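Long-range contacts in sesquisabinene B synthase 2 (Santalum album, PDB 6A2A), which probably converts farnesyl diphosphate to the sesquiterpene sesquisabinene B, as a plant terpene synthase that depends on magnesium or manganese ions: residues Pro35-Asp40 with Phe277-Leu282; Asp333-Trp338 with Met352-Met357. All coordinates share one frame; numbering follows the deposited sequence.

Contact 1. Residues Pro35-Asp40 with Phe277-Leu282; sequences PPNLWD and FARNGL
Asn280 is held to the loop before helix 41-50 by two hydrogen bonds. Its backbone N donates to Asn37 OD1 over 3.1 Å, from above the Asn37 carbonyl plane. Its OD1 accepts from Leu38 N over 2.7 Å, with the donor tilted 17° from the plane of the Asn280 carbonyl. The side chains of Asn37 and Asn280 run past each other in opposite directions, their amide planes 57° apart. CG of Asn280 lies beside its own backbone N (chi1 -67°), which lets the amide reach Leu38 N.

One water joins three groups. It donates to Pro36 O and accepts from Asn280 ND2 at 3.0 Å and, weakly, from Arg279 NH2. That nitrogen also forms a salt bridge with Glu546 of helix 546-558.

Van der Waals contacts add to these. Leu38 CG lies 3.5 Å from the amide carbon CG of Asn280, and Pro35 CB meets Arg279 CD at 3.8 Å. With an alanine here in place of Asn280, Leu38 N is likely to lose its acceptor and the water one of its donors.

Ala278 to Gly281 form a type II beta turn. The turn presents both the backbone N-H and the amide of Asn280, so polar bonds tie the loop to the start of helix 281-292, in the metal-binding domain.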
loop_
_atom_site.group_PDB
_atom_site.type_symbol
_atom_site.label_atom_id
_atom_site.label_comp_id
_atom_site.label_asym_id
_atom_site.label_seq_id
_atom_site.Cartn_x
_atom_site.Cartn_y
_atom_site.Cartn_z
ATOM N N PRO A 35 8.407 -22.292 5.025
ATOM C CA PRO A 35 7.312 -23.175 5.438
ATOM C C PRO A 35 5.935 -22.518 5.237
ATOM O O PRO A 35 5.868 -21.303 5.250
ATOM C CB PRO A 35 7.553 -23.408 6.933
ATOM C CG PRO A 35 9.011 -23.106 7.159
ATOM C CD PRO A 35 9.437 -22.162 6.054
ATOM N N PRO A 36 4.895 -23.286 5.048
ATOM C CA PRO A 36 3.625 -22.650 4.765
ATOM C C PRO A 36 2.979 -21.911 5.918
ATOM O O PRO A 36 3.050 -22.288 7.034
ATOM C CB PRO A 36 2.766 -23.827 4.346
ATOM C CG PRO A 36 3.299 -24.941 5.104
ATOM C CD PRO A 36 4.756 -24.728 5.208
ATOM N N ASN A 37 2.295 -20.839 5.608
ATOM C CA ASN A 37 1.597 -20.114 6.634
ATOM C C ASN A 37 0.214 -20.715 6.806
ATOM O O ASN A 37 -0.191 -21.565 6.072
ATOM C CB ASN A 37 1.514 -18.645 6.274
ATOM C CG ASN A 37 2.870 -17.989 6.232
ATOM O OD1 ASN A 37 3.649 -18.138 7.128
ATOM N ND2 ASN A 37 3.141 -17.287 5.184
ATOM N N LEU A 38 -0.552 -20.196 7.736
ATOM C CA LEU A 38 -1.880 -20.719 8.007
ATOM C C LEU A 38 -2.785 -20.719 6.799
ATOM O O LEU A 38 -3.535 -21.631 6.609
ATOM C CB LEU A 38 -2.526 -19.948 9.142
ATOM C CG LEU A 38 -1.835 -20.073 10.489
ATOM C CD1 LEU A 38 -2.478 -19.129 11.461
ATOM C CD2 LEU A 38 -1.923 -21.495 11.009
ATOM N N TRP A 39 -2.715 -19.650 6.023
ATOM C CA TRP A 39 -3.416 -19.488 4.783
ATOM C C TRP A 39 -2.432 -18.858 3.808
ATOM O O TRP A 39 -1.614 -18.119 4.182
ATOM C CB TRP A 39 -4.609 -18.586 4.949
ATOM C CG TRP A 39 -5.619 -19.141 5.820
ATOM C CD1 TRP A 39 -6.552 -20.016 5.492
ATOM C CD2 TRP A 39 -5.794 -18.858 7.203
ATOM N NE1 TRP A 39 -7.314 -20.320 6.568
ATOM C CE2 TRP A 39 -6.861 -19.615 7.640
ATOM C CE3 TRP A 39 -5.150 -18.034 8.103
ATOM C CZ2 TRP A 39 -7.291 -19.587 8.933
ATOM C CZ3 TRP A 39 -5.568 -18.004 9.368
ATOM C CH2 TRP A 39 -6.630 -18.760 9.786
ATOM N N ASP A 40 -2.549 -19.172 2.548
ATOM C CA ASP A 40 -1.686 -18.590 1.582
ATOM C C ASP A 40 -2.176 -17.180 1.304
ATOM O O ASP A 40 -3.333 -16.932 1.391
ATOM C CB ASP A 40 -1.625 -19.511 0.362
ATOM C CG ASP A 40 -1.892 -18.816 -0.910
ATOM O OD1 ASP A 40 -0.965 -18.167 -1.441
ATOM O OD2 ASP A 40 -3.029 -18.927 -1.388
ATOM N N PHE A 277 12.358 -16.769 9.182
ATOM C CA PHE A 277 11.777 -16.769 10.522
ATOM C C PHE A 277 10.402 -16.079 10.434
ATOM O O PHE A 277 9.970 -15.613 9.307
ATOM C CB PHE A 277 12.767 -16.140 11.516
ATOM C CG PHE A 277 13.469 -14.898 11.003
ATOM C CD1 PHE A 277 12.823 -13.672 10.963
ATOM C CD2 PHE A 277 14.765 -14.959 10.492
ATOM C CE1 PHE A 277 13.451 -12.539 10.473
ATOM C CE2 PHE A 277 15.384 -13.825 9.980
ATOM C CZ PHE A 277 14.741 -12.614 9.974
ATOM N N ALA A 278 9.702 -16.014 11.572
ATOM C CA ALA A 278 8.421 -15.203 11.716
ATOM C C ALA A 278 7.307 -15.702 10.763
ATOM O O ALA A 278 6.426 -14.904 10.201
ATOM C CB ALA A 278 8.693 -13.725 11.553
ATOM N N ARG A 279 7.296 -17.030 10.629
ATOM C CA ARG A 279 6.130 -17.785 10.122
ATOM C C ARG A 279 4.841 -17.320 10.819
ATOM O O ARG A 279 4.775 -17.185 12.047
ATOM C CB ARG A 279 6.299 -19.287 10.359
ATOM C CG ARG A 279 5.335 -20.142 9.549
ATOM C CD ARG A 279 5.642 -21.619 9.638
ATOM N NE ARG A 279 5.646 -22.130 11.004
ATOM C CZ ARG A 279 4.674 -22.858 11.565
ATOM N NH1 ARG A 279 4.874 -23.406 12.755
ATOM N NH2 ARG A 279 3.508 -23.025 10.955
ATOM N N ASN A 280 3.853 -17.030 10.000
ATOM C CA ASN A 280 2.565 -16.542 10.444
ATOM C C ASN A 280 2.587 -15.202 11.183
ATOM O O ASN A 280 1.644 -14.844 11.795
ATOM C CB ASN A 280 1.847 -17.584 11.271
ATOM C CG ASN A 280 1.458 -18.799 10.462
ATOM O OD1 ASN A 280 1.031 -18.695 9.362
ATOM N ND2 ASN A 280 1.631 -19.936 11.025
ATOM N N GLY A 281 3.673 -14.470 11.093
ATOM C CA GLY A 281 3.775 -13.202 11.762
ATOM C C GLY A 281 2.674 -12.206 11.441
ATOM O O GLY A 281 2.117 -11.606 12.292
ATOM N N LEU A 282 2.385 -12.061 10.176
ATOM C CA LEU A 282 1.389 -11.111 9.752
ATOM C C LEU A 282 -0.007 -11.527 10.173
ATOM O O LEU A 282 -0.733 -10.773 10.735
ATOM C CB LEU A 282 1.446 -10.934 8.255
ATOM C CG LEU A 282 0.593 -9.872 7.582
ATOM C CD1 LEU A 282 -0.782 -10.396 7.372
ATOM C CD2 LEU A 282 0.537 -8.534 8.256
HETATM O O HOH W 1 1.439 -22.446 9.448
#

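Contact 2. Residues Asp333-Trp338 with Met352-Met357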
loop_
_atom_site.group_PDB
_atom_site.type_symbol
_atom_site.label_atom_id
_atom_site.label_comp_id
_atom_site.label_asym_id
_atom_site.label_seq_id
_atom_site.Cartn_x
_atom_site.Cartn_y
_atom_site.Cartn_z
ATOM N N ASP A 333 21.560 0.645 17.411
ATOM C CA ASP A 333 22.144 2.015 17.229
ATOM C C ASP A 333 21.503 2.798 16.077
ATOM O O ASP A 333 21.217 4.030 16.181
ATOM C CB ASP A 333 23.658 1.853 16.994
ATOM C CG ASP A 333 24.352 3.175 16.679
ATOM O OD1 ASP A 333 24.266 4.098 17.477
ATOM O OD2 ASP A 333 24.983 3.255 15.598
ATOM N N ILE A 334 21.251 2.128 14.970
ATOM C CA ILE A 334 20.579 2.773 13.825
ATOM C C ILE A 334 19.199 3.241 14.281
ATOM O O ILE A 334 18.780 4.361 13.976
ATOM C CB ILE A 334 20.499 1.792 12.648
ATOM C CG1 ILE A 334 21.872 1.693 11.965
ATOM C CG2 ILE A 334 19.392 2.153 11.670
ATOM C CD1 ILE A 334 21.982 0.572 10.983
ATOM N N THR A 335 18.539 2.383 15.053
ATOM C CA THR A 335 17.156 2.697 15.462
ATOM C C THR A 335 17.194 3.897 16.415
ATOM O O THR A 335 16.457 4.867 16.250
ATOM C CB THR A 335 16.502 1.472 16.102
ATOM O OG1 THR A 335 16.513 0.429 15.137
ATOM C CG2 THR A 335 15.098 1.751 16.592
ATOM N N ASN A 336 18.138 3.870 17.384
ATOM C CA ASN A 336 18.297 4.934 18.373
ATOM C C ASN A 336 18.497 6.267 17.681
ATOM O O ASN A 336 17.945 7.272 18.098
ATOM C CB ASN A 336 19.489 4.714 19.306
ATOM C CG ASN A 336 19.287 3.628 20.337
ATOM O OD1 ASN A 336 18.159 3.200 20.598
ATOM N ND2 ASN A 336 20.388 3.138 20.891
ATOM N N ARG A 337 19.329 6.276 16.658
ATOM C CA ARG A 337 19.693 7.507 16.000
ATOM C C ARG A 337 18.792 7.818 14.802
ATOM O O ARG A 337 18.910 8.911 14.237
ATOM C CB ARG A 337 21.168 7.437 15.561
ATOM C CG ARG A 337 22.134 7.390 16.736
ATOM C CD ARG A 337 23.570 7.462 16.251
ATOM N NE ARG A 337 23.936 6.270 15.522
ATOM C CZ ARG A 337 24.033 6.175 14.193
ATOM N NH1 ARG A 337 23.864 7.252 13.450
ATOM N NH2 ARG A 337 24.316 5.006 13.623
ATOM N N TRP A 338 17.890 6.926 14.437
ATOM C CA TRP A 338 17.003 7.123 13.252
ATOM C C TRP A 338 17.805 7.515 12.004
ATOM O O TRP A 338 17.450 8.429 11.258
ATOM C CB TRP A 338 15.865 8.098 13.587
ATOM C CG TRP A 338 14.574 7.730 12.937
ATOM C CD1 TRP A 338 13.883 8.450 12.004
ATOM C CD2 TRP A 338 13.860 6.493 13.120
ATOM N NE1 TRP A 338 12.757 7.754 11.629
ATOM C CE2 TRP A 338 12.711 6.564 12.305
ATOM C CE3 TRP A 338 14.035 5.380 13.940
ATOM C CZ2 TRP A 338 11.771 5.535 12.262
ATOM C CZ3 TRP A 338 13.110 4.359 13.898
ATOM C CH2 TRP A 338 11.995 4.445 13.070
ATOM N N MET A 352 16.511 -6.077 5.970
ATOM C CA MET A 352 15.116 -5.919 5.425
ATOM C C MET A 352 14.132 -5.648 6.575
ATOM O O MET A 352 13.385 -4.638 6.547
ATOM C CB MET A 352 14.747 -7.090 4.526
ATOM C CG MET A 352 15.431 -6.960 3.142
ATOM S SD MET A 352 15.135 -8.320 2.047
ATOM C CE MET A 352 13.350 -8.217 1.911
ATOM N N PRO A 353 14.172 -6.448 7.662
ATOM C CA PRO A 353 13.387 -6.052 8.852
ATOM C C PRO A 353 13.694 -4.645 9.369
ATOM O O PRO A 353 12.793 -3.895 9.814
ATOM C CB PRO A 353 13.782 -7.104 9.894
ATOM C CG PRO A 353 14.115 -8.337 9.053
ATOM C CD PRO A 353 14.811 -7.733 7.855
ATOM N N LEU A 354 14.950 -4.277 9.427
ATOM C CA LEU A 354 15.335 -2.993 9.937
ATOM C C LEU A 354 14.687 -1.882 9.102
ATOM O O LEU A 354 14.089 -0.930 9.635
ATOM C CB LEU A 354 16.854 -2.833 9.918
ATOM C CG LEU A 354 17.388 -1.437 10.233
ATOM C CD1 LEU A 354 17.065 -1.049 11.642
ATOM C CD2 LEU A 354 18.897 -1.387 10.044
ATOM N N LEU A 355 14.874 -1.968 7.810
ATOM C CA LEU A 355 14.432 -0.887 6.963
ATOM C C LEU A 355 12.903 -0.900 6.848
ATOM O O LEU A 355 12.280 0.171 6.640
ATOM C CB LEU A 355 15.062 -1.020 5.574
ATOM C CG LEU A 355 16.557 -0.690 5.516
ATOM C CD1 LEU A 355 17.135 -1.003 4.138
ATOM C CD2 LEU A 355 16.814 0.751 5.911
ATOM N N THR A 356 12.275 -2.060 7.005
ATOM C CA THR A 356 10.808 -2.076 7.048
ATOM C C THR A 356 10.288 -1.410 8.324
ATOM O O THR A 356 9.318 -0.671 8.294
ATOM C CB THR A 356 10.272 -3.478 6.826
ATOM O OG1 THR A 356 10.686 -3.969 5.541
ATOM C CG2 THR A 356 8.762 -3.504 6.956
ATOM N N MET A 357 10.913 -1.679 9.468
ATOM C CA MET A 357 10.595 -0.984 10.690
ATOM C C MET A 357 10.692 0.529 10.505
ATOM O O MET A 357 9.801 1.269 10.891
ATOM C CB MET A 357 11.521 -1.424 11.835
ATOM C CG MET A 357 11.400 -0.537 13.090
ATOM S SD MET A 357 12.891 -0.680 14.094
ATOM C CE MET A 357 14.054 0.264 13.097
#
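Met357 reaches across to Thr335 and Trp338, between helices 348-372 and 325-337. Its CB points toward the opposing helix. CG stands anti to the backbone N (chi1 170°), and the chain stays extended through the next torsion. SD then comes alongside Thr335, 3.9 Å from OG1 and 4.1 Å from CG2. The chain bends at the last torsion (chi3 73°), which turns CE onto the threonine. CE lies 3.2 Å from Thr335 OG1 and 3.9 Å from Thr335 CG2. On the Trp338 side the same methyl approaches CZ3 at 4.3 Å, oblique to the ring.

Thr335 OG1 is hydrogen-bonded to Phe331 O, one turn back in its own helix. The hydroxyl is therefore satisfied, although it faces apolar atoms of Met357 and Leu354 here.

Both helices belong to the alpha-helical metal-binding domain of a class I terpene synthase. Their short segments run nearly parallel, at 10°, with axes 11.2 Å apart. Met357, Leu354 and Ile334 span that distance, and the shorter Thr335 receives the Met357 methyl. The Met357 side chain lies about 11 Å from that of Asp316, a magnesium-binding residue whose metal is absent from this chain, so the contact is near the metal site but not part of it.

Leu354 lies about one turn before Met357. Its CD2 meets Ile334 CD1 at 3.8 Å, and the two side chains cross at about a right angle. CD1 of Leu354 turns to Ile334 CG2 and to Thr335 OG1.

Helix 325-337 closes in a Schellman motif, with Trp338, the first residue past it, at positive phi. The indole NE1 is hydrogen-bonded to Asn362 OD1, farther along helix 348-372, and its ring also meets Phe358 of that helix.

In the fold
Contact 1 is partly buried and contact 2 is buried, though both lie well away from the centre of the chain. They share no helix. Contact 1 fastens the loop before helix 41-50 to the start of helix 281-292, across 236 intervening residues. Contact 2 pairs two helices close in sequence within the metal-binding domain. Polar bonds and a water carry the first. Methyl, thioether and ring atoms, with one threonine hydroxyl, carry the second, with no hydrogen bond between its segments. Helix 299-321 touches residues of both: Phe277 and Ala278 in contact 1, Pro353, Thr356 and Met357 in contact 2. The second subunit reaches contact 2 alone.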